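Local coordinates for protein xylanase Y (Bacillus halodurans, PDB 1WU4) that hydrolyses xylooligosaccharides of three or more units with inversion of anomeric configuration, releasing xylose from the reducing end, at residues A[12-17]-A[376-381]; A[47-52]-A[89-94]; A[135-140]-A[152-157]; A[196-201]-A[264-269]. The protein carries 1 engineered substitution. One frame throughout, in Å; residues are numbered along the deposited sequence.

Interaction 1. Residues A[12-17]-A[376-381]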
# COMPACT_ATOMS: atom_id res chain seq x y z
N ARG A 12 -2.37 -21.50 1.97
CA ARG A 12 -1.83 -21.07 3.26
C ARG A 12 -0.30 -21.19 3.27
O ARG A 12 0.33 -21.21 4.32
CB ARG A 12 -2.45 -21.87 4.41
CG ARG A 12 -3.97 -21.77 4.48
CD ARG A 12 -4.44 -20.31 4.41
NE ARG A 12 -5.89 -20.19 4.43
CZ ARG A 12 -6.64 -20.30 5.52
NH1 ARG A 12 -6.08 -20.55 6.70
NH2 ARG A 12 -7.96 -20.17 5.44
N GLU A 13 0.28 -21.28 2.07
CA GLU A 13 1.72 -21.35 1.90
C GLU A 13 2.14 -20.17 1.03
O GLU A 13 1.59 -19.95 -0.05
CB GLU A 13 2.13 -22.67 1.23
CG GLU A 13 2.02 -23.88 2.15
CD GLU A 13 2.59 -25.14 1.54
OE1 GLU A 13 2.64 -26.18 2.24
OE2 GLU A 13 2.99 -25.11 0.36
N TYR A 14 3.11 -19.40 1.51
CA TYR A 14 3.57 -18.21 0.80
C TYR A 14 4.89 -18.45 0.10
O TYR A 14 5.83 -19.01 0.66
CB TYR A 14 3.69 -17.05 1.79
CG TYR A 14 2.36 -16.71 2.41
CD1 TYR A 14 1.57 -15.68 1.90
CD2 TYR A 14 1.85 -17.46 3.47
CE1 TYR A 14 0.31 -15.41 2.41
CE2 TYR A 14 0.58 -17.20 3.99
CZ TYR A 14 -0.18 -16.18 3.45
OH TYR A 14 -1.44 -15.94 3.95
N ARG A 15 4.96 -18.00 -1.15
CA ARG A 15 6.17 -18.18 -1.95
C ARG A 15 7.32 -17.30 -1.47
O ARG A 15 7.15 -16.10 -1.25
CB ARG A 15 5.87 -17.86 -3.42
CG ARG A 15 7.04 -18.14 -4.36
CD ARG A 15 6.80 -17.55 -5.74
NE ARG A 15 5.56 -18.04 -6.34
CZ ARG A 15 5.41 -19.25 -6.87
NH1 ARG A 15 6.43 -20.11 -6.88
NH2 ARG A 15 4.25 -19.61 -7.40
N ASN A 16 8.48 -17.92 -1.29
CA ASN A 16 9.68 -17.21 -0.89
C ASN A 16 10.42 -17.11 -2.22
O ASN A 16 11.22 -17.98 -2.58
CB ASN A 16 10.51 -18.04 0.09
CG ASN A 16 11.73 -17.30 0.60
OD1 ASN A 16 12.22 -16.37 -0.05
ND2 ASN A 16 12.22 -17.70 1.77
N LEU A 17 10.14 -16.05 -2.97
CA LEU A 17 10.75 -15.88 -4.27
C LEU A 17 12.26 -15.70 -4.19
O LEU A 17 12.98 -16.14 -5.08
CB LEU A 17 10.10 -14.71 -5.02
CG LEU A 17 10.38 -14.64 -6.53
CD1 LEU A 17 10.11 -15.99 -7.19
CD2 LEU A 17 9.51 -13.55 -7.15
N PHE A 376 4.67 -11.60 3.88
CA PHE A 376 3.59 -10.62 3.83
C PHE A 376 2.38 -11.54 3.71
O PHE A 376 1.95 -11.91 2.62
CB PHE A 376 3.74 -9.71 2.61
CG PHE A 376 2.94 -8.43 2.68
CD1 PHE A 376 3.35 -7.30 1.98
CD2 PHE A 376 1.77 -8.35 3.44
CE1 PHE A 376 2.61 -6.11 2.02
CE2 PHE A 376 1.02 -7.17 3.48
CZ PHE A 376 1.45 -6.05 2.77
N LYS A 377 1.84 -11.92 4.87
CA LYS A 377 0.75 -12.88 4.93
C LYS A 377 -0.63 -12.37 5.28
O LYS A 377 -0.82 -11.24 5.72
CB LYS A 377 1.11 -13.99 5.92
CG LYS A 377 2.47 -14.63 5.71
CD LYS A 377 2.74 -15.70 6.75
CE LYS A 377 4.10 -16.35 6.57
NZ LYS A 377 4.37 -17.37 7.63
N ILE A 378 -1.60 -13.26 5.08
CA ILE A 378 -2.99 -12.99 5.42
C ILE A 378 -3.13 -13.64 6.79
O ILE A 378 -2.76 -14.80 6.98
CB ILE A 378 -3.96 -13.68 4.44
CG1 ILE A 378 -3.76 -13.12 3.03
CG2 ILE A 378 -5.39 -13.47 4.89
CD1 ILE A 378 -4.55 -13.85 1.96
N TRP A 379 -3.64 -12.88 7.76
CA TRP A 379 -3.83 -13.42 9.09
C TRP A 379 -5.32 -13.65 9.29
O TRP A 379 -6.11 -12.71 9.36
CB TRP A 379 -3.24 -12.45 10.12
CG TRP A 379 -1.76 -12.31 9.93
CD1 TRP A 379 -1.11 -11.37 9.17
CD2 TRP A 379 -0.76 -13.24 10.37
NE1 TRP A 379 0.24 -11.66 9.11
CE2 TRP A 379 0.48 -12.80 9.84
CE3 TRP A 379 -0.78 -14.40 11.16
CZ2 TRP A 379 1.68 -13.49 10.07
CZ3 TRP A 379 0.41 -15.08 11.39
CH2 TRP A 379 1.62 -14.62 10.84
N PHE A 380 -5.68 -14.93 9.35
CA PHE A 380 -7.06 -15.38 9.49
C PHE A 380 -7.53 -15.46 10.94
O PHE A 380 -6.72 -15.58 11.86
CB PHE A 380 -7.22 -16.76 8.85
CG PHE A 380 -7.00 -16.78 7.37
CD1 PHE A 380 -8.07 -16.57 6.50
CD2 PHE A 380 -5.74 -17.02 6.84
CE1 PHE A 380 -7.88 -16.60 5.11
CE2 PHE A 380 -5.54 -17.06 5.46
CZ PHE A 380 -6.61 -16.85 4.60
N PRO A 381 -8.85 -15.42 11.16
CA PRO A 381 -9.43 -15.50 12.50
C PRO A 381 -9.09 -16.84 13.15
O PRO A 381 -8.73 -17.78 12.41
CB PRO A 381 -10.93 -15.36 12.25
CG PRO A 381 -10.99 -14.53 11.01
CD PRO A 381 -9.90 -15.14 10.16
O HOH W 1 -2.13 -17.56 6.03

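Interaction 2. Residues A[47-52]-A[89-94]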
# COMPACT_ATOMS: atom_id res chain seq x y z
N LYS A 47 15.85 5.07 9.40
CA LYS A 47 14.85 4.98 10.51
C LYS A 47 13.67 5.91 10.24
O LYS A 47 13.86 7.11 10.02
CB LYS A 47 15.51 5.38 11.83
CG LYS A 47 14.55 5.34 13.01
CD LYS A 47 15.05 6.20 14.16
CE LYS A 47 14.10 6.19 15.33
NZ LYS A 47 14.53 7.11 16.42
N ILE A 48 12.46 5.36 10.27
CA ILE A 48 11.27 6.14 10.01
C ILE A 48 10.22 6.07 11.12
O ILE A 48 9.23 6.80 11.09
CB ILE A 48 10.61 5.71 8.68
CG1 ILE A 48 10.23 4.23 8.75
CG2 ILE A 48 11.58 5.95 7.53
CD1 ILE A 48 9.55 3.70 7.50
N TYR A 49 10.43 5.18 12.09
CA TYR A 49 9.50 5.02 13.20
C TYR A 49 10.04 5.69 14.45
O TYR A 49 11.19 5.46 14.84
CB TYR A 49 9.26 3.53 13.47
CG TYR A 49 8.56 3.22 14.77
CD1 TYR A 49 7.23 3.61 14.99
CD2 TYR A 49 9.23 2.56 15.80
CE1 TYR A 49 6.59 3.34 16.20
CE2 TYR A 49 8.60 2.28 17.01
CZ TYR A 49 7.28 2.67 17.20
OH TYR A 49 6.66 2.40 18.40
N TYR A 50 9.21 6.51 15.09
CA TYR A 50 9.60 7.22 16.30
C TYR A 50 8.66 6.93 17.46
O TYR A 50 7.43 7.00 17.33
CB TYR A 50 9.62 8.73 16.02
CG TYR A 50 10.68 9.12 15.01
CD1 TYR A 50 11.97 9.44 15.41
CD2 TYR A 50 10.39 9.12 13.65
CE1 TYR A 50 12.96 9.75 14.48
CE2 TYR A 50 11.37 9.43 12.71
CZ TYR A 50 12.65 9.74 13.13
OH TYR A 50 13.62 10.04 12.20
N GLU A 51 9.24 6.59 18.60
CA GLU A 51 8.47 6.27 19.79
C GLU A 51 8.32 7.50 20.68
O GLU A 51 9.27 8.25 20.89
CB GLU A 51 9.16 5.14 20.56
CG GLU A 51 8.21 4.07 21.05
CD GLU A 51 8.91 2.73 21.22
OE1 GLU A 51 9.86 2.65 22.03
OE2 GLU A 51 8.51 1.76 20.53
N VAL A 52 7.11 7.71 21.20
CA VAL A 52 6.83 8.84 22.07
C VAL A 52 6.20 8.33 23.37
O VAL A 52 5.16 7.67 23.34
CB VAL A 52 5.86 9.84 21.40
CG1 VAL A 52 5.61 11.02 22.31
CG2 VAL A 52 6.43 10.30 20.07
N ASP A 89 0.15 -0.84 18.46
CA ASP A 89 -0.68 -0.05 19.37
C ASP A 89 -0.20 1.39 19.54
O ASP A 89 -1.01 2.30 19.65
CB ASP A 89 -0.77 -0.75 20.73
CG ASP A 89 -1.65 -1.98 20.69
OD1 ASP A 89 -1.66 -2.74 21.69
OD2 ASP A 89 -2.33 -2.20 19.67
N ARG A 90 1.11 1.59 19.57
CA ARG A 90 1.65 2.94 19.71
C ARG A 90 1.23 3.79 18.51
O ARG A 90 0.81 4.94 18.67
CB ARG A 90 3.18 2.90 19.80
CG ARG A 90 3.72 2.55 21.19
CD ARG A 90 5.24 2.39 21.14
NE ARG A 90 5.83 2.12 22.45
CZ ARG A 90 6.11 3.05 23.35
NH1 ARG A 90 5.85 4.32 23.10
NH2 ARG A 90 6.66 2.70 24.51
N ILE A 91 1.33 3.22 17.32
CA ILE A 91 0.96 3.93 16.09
C ILE A 91 -0.55 4.16 16.00
O ILE A 91 -0.99 5.27 15.69
CB ILE A 91 1.43 3.14 14.84
CG1 ILE A 91 2.96 3.05 14.82
CG2 ILE A 91 0.91 3.82 13.58
CD1 ILE A 91 3.50 2.14 13.74
N TRP A 92 -1.33 3.12 16.26
CA TRP A 92 -2.78 3.23 16.19
C TRP A 92 -3.29 4.24 17.22
O TRP A 92 -4.22 5.00 16.96
CB TRP A 92 -3.41 1.85 16.41
CG TRP A 92 -4.91 1.82 16.40
CD1 TRP A 92 -5.71 1.21 17.33
CD2 TRP A 92 -5.79 2.39 15.42
NE1 TRP A 92 -7.03 1.36 16.98
CE2 TRP A 92 -7.11 2.08 15.82
CE3 TRP A 92 -5.60 3.12 14.24
CZ2 TRP A 92 -8.24 2.48 15.08
CZ3 TRP A 92 -6.72 3.52 13.51
CH2 TRP A 92 -8.02 3.19 13.93
N ASN A 93 -2.68 4.23 18.40
CA ASN A 93 -3.08 5.16 19.46
C ASN A 93 -2.84 6.60 19.01
O ASN A 93 -3.70 7.47 19.19
CB ASN A 93 -2.31 4.85 20.74
CG ASN A 93 -2.84 5.62 21.94
OD1 ASN A 93 -4.05 5.74 22.12
ND2 ASN A 93 -1.94 6.12 22.77
N TRP A 94 -1.68 6.86 18.42
CA TRP A 94 -1.34 8.20 17.94
C TRP A 94 -2.34 8.61 16.85
O TRP A 94 -2.82 9.74 16.81
CB TRP A 94 0.07 8.22 17.35
CG TRP A 94 0.72 9.58 17.27
CD1 TRP A 94 1.59 10.13 18.17
CD2 TRP A 94 0.57 10.55 16.22
NE1 TRP A 94 2.01 11.36 17.74
CE2 TRP A 94 1.40 11.65 16.54
CE3 TRP A 94 -0.18 10.60 15.03
CZ2 TRP A 94 1.50 12.78 15.73
CZ3 TRP A 94 -0.07 11.73 14.22
CH2 TRP A 94 0.76 12.80 14.57
O HOH W 2 7.23 -0.39 21.77

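Interaction 3. Residues A[135-140]-A[152-157]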
# COMPACT_ATOMS: atom_id res chain seq x y z
N LEU A 135 -7.47 -3.17 6.97
CA LEU A 135 -6.93 -4.53 6.91
C LEU A 135 -5.94 -4.80 8.04
O LEU A 135 -5.94 -5.89 8.60
CB LEU A 135 -6.27 -4.81 5.55
CG LEU A 135 -5.94 -6.30 5.35
CD1 LEU A 135 -7.22 -7.13 5.44
CD2 LEU A 135 -5.28 -6.52 4.00
N ALA A 136 -5.11 -3.81 8.37
CA ALA A 136 -4.14 -3.99 9.45
C ALA A 136 -4.88 -4.28 10.76
O ALA A 136 -4.44 -5.12 11.55
CB ALA A 136 -3.28 -2.74 9.60
N LEU A 137 -5.99 -3.59 10.97
CA LEU A 137 -6.79 -3.80 12.18
C LEU A 137 -7.41 -5.20 12.19
O LEU A 137 -7.47 -5.84 13.24
CB LEU A 137 -7.88 -2.73 12.28
CG LEU A 137 -7.37 -1.33 12.67
CD1 LEU A 137 -8.44 -0.29 12.37
CD2 LEU A 137 -7.00 -1.31 14.15
N PHE A 138 -7.89 -5.68 11.04
CA PHE A 138 -8.45 -7.03 10.99
C PHE A 138 -7.34 -8.02 11.33
O PHE A 138 -7.55 -8.97 12.09
CB PHE A 138 -9.01 -7.37 9.60
CG PHE A 138 -10.40 -6.83 9.34
CD1 PHE A 138 -11.45 -7.10 10.22
CD2 PHE A 138 -10.65 -6.09 8.20
CE1 PHE A 138 -12.73 -6.63 9.95
CE2 PHE A 138 -11.94 -5.61 7.92
CZ PHE A 138 -12.98 -5.88 8.80
N PHE A 139 -6.15 -7.82 10.75
CA PHE A 139 -5.03 -8.71 11.03
C PHE A 139 -4.65 -8.68 12.51
O PHE A 139 -4.36 -9.71 13.10
CB PHE A 139 -3.81 -8.34 10.18
CG PHE A 139 -3.94 -8.70 8.71
CD1 PHE A 139 -4.96 -9.52 8.25
CD2 PHE A 139 -2.99 -8.24 7.80
CE1 PHE A 139 -5.04 -9.88 6.90
CE2 PHE A 139 -3.06 -8.59 6.45
CZ PHE A 139 -4.08 -9.41 6.00
N ALA A 140 -4.67 -7.49 13.11
CA ALA A 140 -4.34 -7.34 14.52
C ALA A 140 -5.34 -8.13 15.36
O ALA A 140 -4.97 -8.84 16.30
CB ALA A 140 -4.37 -5.87 14.92
N PHE A 152 -8.54 -0.09 21.06
CA PHE A 152 -7.87 -1.35 20.78
C PHE A 152 -8.78 -2.53 20.49
O PHE A 152 -8.33 -3.68 20.45
CB PHE A 152 -6.89 -1.64 21.92
CG PHE A 152 -5.88 -0.56 22.12
CD1 PHE A 152 -4.89 -0.32 21.16
CD2 PHE A 152 -5.94 0.28 23.23
CE1 PHE A 152 -3.99 0.73 21.31
CE2 PHE A 152 -5.05 1.34 23.38
CZ PHE A 152 -4.07 1.56 22.42
N ASN A 153 -10.07 -2.25 20.29
CA ASN A 153 -11.04 -3.28 19.92
C ASN A 153 -10.96 -3.29 18.40
O ASN A 153 -11.88 -2.86 17.69
CB ASN A 153 -12.44 -2.91 20.45
CG ASN A 153 -12.86 -1.49 20.09
OD1 ASN A 153 -12.04 -0.57 20.04
ND2 ASN A 153 -14.15 -1.31 19.85
N TYR A 154 -9.83 -3.79 17.92
CA TYR A 154 -9.47 -3.84 16.50
C TYR A 154 -10.53 -4.15 15.45
O TYR A 154 -10.78 -3.33 14.57
CB TYR A 154 -8.30 -4.81 16.29
CG TYR A 154 -7.15 -4.64 17.25
CD1 TYR A 154 -6.45 -3.43 17.34
CD2 TYR A 154 -6.73 -5.70 18.05
CE1 TYR A 154 -5.37 -3.29 18.22
CE2 TYR A 154 -5.66 -5.57 18.93
CZ TYR A 154 -4.98 -4.36 19.00
OH TYR A 154 -3.91 -4.25 19.87
N SER A 155 -11.15 -5.33 15.53
CA SER A 155 -12.14 -5.70 14.53
C SER A 155 -13.34 -4.76 14.46
O SER A 155 -13.88 -4.51 13.38
CB SER A 155 -12.62 -7.15 14.74
OG SER A 155 -13.45 -7.26 15.87
N GLU A 156 -13.77 -4.24 15.61
CA GLU A 156 -14.90 -3.32 15.63
C GLU A 156 -14.49 -2.01 14.96
O GLU A 156 -15.29 -1.38 14.26
CB GLU A 156 -15.35 -3.03 17.06
CG GLU A 156 -15.86 -4.24 17.82
CD GLU A 156 -16.47 -3.85 19.14
OE1 GLU A 156 -17.63 -3.38 19.13
OE2 GLU A 156 -15.80 -4.00 20.18
N GLN A 157 -13.25 -1.59 15.19
CA GLN A 157 -12.74 -0.36 14.59
C GLN A 157 -12.70 -0.52 13.07
O GLN A 157 -13.09 0.39 12.34
CB GLN A 157 -11.34 -0.07 15.12
CG GLN A 157 -11.26 0.29 16.61
CD GLN A 157 -11.99 1.58 16.94
OE1 GLN A 157 -12.03 2.51 16.14
NE2 GLN A 157 -12.54 1.65 18.15

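Interaction 4. Residues A[196-201]-A[264-269]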
# COMPACT_ATOMS: atom_id res chain seq x y z
N PRO A 196 -4.95 4.82 -9.58
CA PRO A 196 -4.64 3.40 -9.78
C PRO A 196 -3.93 2.68 -8.63
O PRO A 196 -4.30 1.56 -8.27
CB PRO A 196 -3.82 3.40 -11.06
CG PRO A 196 -4.49 4.49 -11.85
CD PRO A 196 -4.66 5.59 -10.81
N SER A 197 -2.92 3.32 -8.05
CA SER A 197 -2.16 2.73 -6.95
C SER A 197 -2.97 2.47 -5.68
O SER A 197 -2.51 1.74 -4.80
CB SER A 197 -0.95 3.61 -6.61
OG SER A 197 -1.33 4.79 -5.93
N TYR A 198 -4.15 3.06 -5.59
CA TYR A 198 -5.03 2.89 -4.43
C TYR A 198 -5.85 1.61 -4.52
O TYR A 198 -6.45 1.18 -3.53
CB TYR A 198 -6.01 4.06 -4.32
CG TYR A 198 -5.45 5.38 -3.84
CD1 TYR A 198 -4.08 5.64 -3.82
CD2 TYR A 198 -6.32 6.39 -3.44
CE1 TYR A 198 -3.60 6.89 -3.42
CE2 TYR A 198 -5.85 7.64 -3.04
CZ TYR A 198 -4.49 7.88 -3.03
OH TYR A 198 -4.04 9.12 -2.64
N HIS A 199 -5.91 1.01 -5.70
CA HIS A 199 -6.71 -0.19 -5.90
C HIS A 199 -6.07 -1.45 -5.36
O HIS A 199 -5.03 -1.89 -5.84
CB HIS A 199 -7.05 -0.34 -7.38
CG HIS A 199 -7.99 0.72 -7.88
ND1 HIS A 199 -9.34 0.50 -8.04
CD2 HIS A 199 -7.79 2.03 -8.14
CE1 HIS A 199 -9.93 1.63 -8.38
NE2 HIS A 199 -9.01 2.58 -8.45
N LEU A 200 -6.71 -2.02 -4.34
CA LEU A 200 -6.21 -3.22 -3.68
C LEU A 200 -7.29 -4.30 -3.69
O LEU A 200 -7.92 -4.59 -2.67
CB LEU A 200 -5.83 -2.87 -2.24
CG LEU A 200 -4.90 -1.67 -2.07
CD1 LEU A 200 -4.76 -1.34 -0.59
CD2 LEU A 200 -3.54 -1.96 -2.69
N PRO A 201 -7.51 -4.93 -4.86
CA PRO A 201 -8.54 -5.97 -4.94
C PRO A 201 -8.35 -7.09 -3.93
O PRO A 201 -9.33 -7.65 -3.43
CB PRO A 201 -8.43 -6.46 -6.39
CG PRO A 201 -7.02 -6.15 -6.77
CD PRO A 201 -6.77 -4.81 -6.13
N SER A 264 2.30 5.86 -8.79
CA SER A 264 2.25 4.76 -9.75
C SER A 264 3.08 3.53 -9.44
O SER A 264 2.70 2.42 -9.80
CB SER A 264 2.68 5.26 -11.14
OG SER A 264 2.05 6.47 -11.50
N TYR A 265 4.23 3.73 -8.82
CA TYR A 265 5.13 2.63 -8.53
C TYR A 265 4.46 1.48 -7.78
O TYR A 265 4.78 0.32 -7.99
CB TYR A 265 6.34 3.12 -7.73
CG TYR A 265 7.11 4.26 -8.38
CD1 TYR A 265 6.94 4.57 -9.73
CD2 TYR A 265 8.02 5.01 -7.64
CE1 TYR A 265 7.66 5.60 -10.33
CE2 TYR A 265 8.75 6.04 -8.23
CZ TYR A 265 8.56 6.33 -9.57
OH TYR A 265 9.27 7.35 -10.15
N ARG A 266 3.51 1.82 -6.92
CA ARG A 266 2.83 0.81 -6.13
C ARG A 266 1.93 -0.14 -6.91
O ARG A 266 1.60 -1.22 -6.42
CB ARG A 266 2.04 1.49 -5.01
CG ARG A 266 2.95 2.25 -4.06
CD ARG A 266 2.19 3.11 -3.08
NE ARG A 266 1.42 4.15 -3.75
CZ ARG A 266 0.91 5.21 -3.14
NH1 ARG A 266 1.10 5.37 -1.83
NH2 ARG A 266 0.21 6.10 -3.83
N VAL A 267 1.54 0.24 -8.12
CA VAL A 267 0.69 -0.62 -8.93
C VAL A 267 1.34 -1.99 -9.15
O VAL A 267 0.70 -3.02 -8.95
CB VAL A 267 0.37 0.04 -10.29
CG1 VAL A 267 -0.32 -0.95 -11.21
CG2 VAL A 267 -0.53 1.26 -10.07
N ALA A 268 2.61 -2.01 -9.54
CA ALA A 268 3.30 -3.28 -9.77
C ALA A 268 3.35 -4.11 -8.49
O ALA A 268 3.16 -5.33 -8.52
CB ALA A 268 4.72 -3.03 -10.27
N ALA A 269 3.60 -3.45 -7.36
CA ALA A 269 3.67 -4.14 -6.08
C ALA A 269 2.32 -4.75 -5.72
O ALA A 269 2.25 -5.89 -5.26
CB ALA A 269 4.13 -3.19 -4.98

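Interaction 1. Residues A[12-17]-A[376-381]
The phenol oxygen of Y14 is gripped by two partners. The backbone N-H of I378 donates to Y14 OH at 2.9 Å along a fairly straight path (164°), and a water sits 2.7 Å from the same Y14 OH, in the plane of the ring. The water donates to I378 O at 3.0 Å, so one tyrosine hydroxyl serves both the amide and, through the water, the carbonyl of a single residue. The aliphatic stem of K377 lies against one face of the ring: K377 CG is 3.6 Å from the centroid of the Y14 ring, almost on the normal, in a CH-pi contact. K377 CG is anti to its own carbonyl carbon (chi1 -51°), and the chain then extends past the ring.

Further along, the flat guanidinium of R12 lies on one face of the F380 ring, with R12 CZ 3.5 Å from the F380 centroid and the planes only 11° apart, a cation-pi stack. R12 NE also donates to the carbonyl of F9. I378 CG2 packs against the other face of F380, 3.6 Å above the ring plane. Helix 201-210 also lines this end through W210, which touches I378 and F380. The contact thus ties the loop after the N-terminal helix 8-11 to the C-terminal tail after helix 358-372, bringing the two ends of the modelled chain together on the (alpha/alpha)6 barrel of family 8.

Interaction 2. Residues A[47-52]-A[89-94]
R90 and E51 meet as two flat groups laid one over the other: carboxylate and guanidinium planes are 26° apart, and E51 CG rests over the guanidinium face, 3.1 Å from R90 NH1. E51 OE2 stands 3.3 Å from R90 NE but well out of the guanidinium plane, so the salt bridge is one of charge alone, with no N-H aimed at the oxygen. A water supplies the directed link, donating to E51 OE2 at 2.8 Å and accepting from R90 NE at 3.0 Å.

The Y49 ring is turned steeply to the guanidinium, their planes 76° apart. Its OH touches R90 CD at 3.1 Å, with that carbon near the ring plane, and donates to E51 OE2 at 2.9 Å on the lone pair facing away from the other carboxylate oxygen. With Y49 CG anti to the backbone N (chi1 167°), the ring reaches across to the helix, and its CE1 meets I91 CG1 at 3.9 Å.

The far end of R90 is held by the carbonyls of G53 and L56, to which NH1 donates. With a leucine here, E51 would probably lose its counter-charge and those two carbonyls their donor. R90 thus reaches from helix 85-99 to strand 49-52, to the turn at G53 and to the start of strand 56-59, an arrangement in which a two-stranded antiparallel beta hairpin packs against a helix of the (alpha/alpha)6 barrel.

Interaction 3. Residues A[135-140]-A[152-157]
The ring of Y154 is sandwiched between a methyl group and a carbonyl oxygen. Over one face sits A140 CB, 3.9 Å from the Y154 ring centroid and only 13° off the normal, a CH-pi contact; over the opposite face, 3.3 Å above the ring centre, comes F152 O from the turn just ahead of it. The setting is the packing of two successive helices of the (alpha/alpha)6 barrel, 127-144 and 154-167, at the start of the second.

L137 adds two further contacts to Y154. Its CD2 approaches near the plane of the ring, 3.9 Å from Y154 CD1, the two side chains crossing at about a right angle, while its backbone O lies 3.3 Å from Y154 CB. Y154 CG is anti to its carbonyl carbon (chi1 -48°), which sets the ring face against A140 CB. The phenol OH hydrogen-bonds D89 and K85 of helix 85-99, so this buried aromatic has its polar end satisfied beyond the two helices.

L137 CD1 extends the apolar seam to Q157 CB at 4.0 Å, and F138 packs loosely near S155, whose hydroxyl bonds D146. At the N-cap position N153 makes no capping bond with its side chain; instead Q157 NE2 donates to N153 OD1 at 3.0 Å, nearly straight, and N153 ND2 donates to E156 OE2 at 3.2 Å, reaching that oxygen from above the carboxylate plane.

Interaction 4. Residues A[196-201]-A[264-269]
R266 NH2 donates to S197 OG at 2.9 Å. The bond is bent, its N-H...O angle 132°, and the serine oxygen stands 33° out of the guanidinium plane. S197 OG takes the position between its backbone N and carbonyl carbon (chi1 73°), which brings the oxygen within bonding distance of R266 NH2; it also bonds D195 OD1. The rest of the buried guanidinium is used as well: NH1 forms a salt bridge with E70 and a hydrogen bond with Y74, and NE donates to the carbonyl of D263.

This places R266 in the family 8 active site, since by similarity E70 is the proton donor and D263 the proton acceptor. The arginine stands near the N-terminal end of helix 265-278 in the (alpha/alpha)6 barrel and probably acts as a positioning residue, joining the loop that carries S197 to E70. With a methionine here, E70 would probably lose its salt-bridge mate and S197 OG a donor, leaving the E70 side chain freer to turn.

The remaining contacts are aromatic and apolar. Y198 presents its ring edge, CE1 lying 3.9 Å from R266 NH2, which sits in the plane of the ring. V267 CG2 packs 4.0 Å from P196 CB and 3.7 Å from S197 N, against a 3-10 turn in which H199 N donates to P196 O at 3.1 Å.

In the fold
Interactions 3 and 4 are buried contacts, whereas interactions 1 and 2 are only partly buried and use water as well as protein atoms. Interaction 4 lies closest to the middle of the chain and is the more polar of the buried pair, with an arginine among active-site residues; interaction 3 is mainly apolar packing between neighbouring helices. Interactions 1 and 2 both set an arginine against a flat group, a phenyl ring in one and a carboxylate in the other. F139 of 135-140 packs on the 376-381 tail, and W92 of 89-94 packs on L137 of 135-140, so interaction 3 touches both. Interaction 1 spans nearly the whole chain and encloses the others.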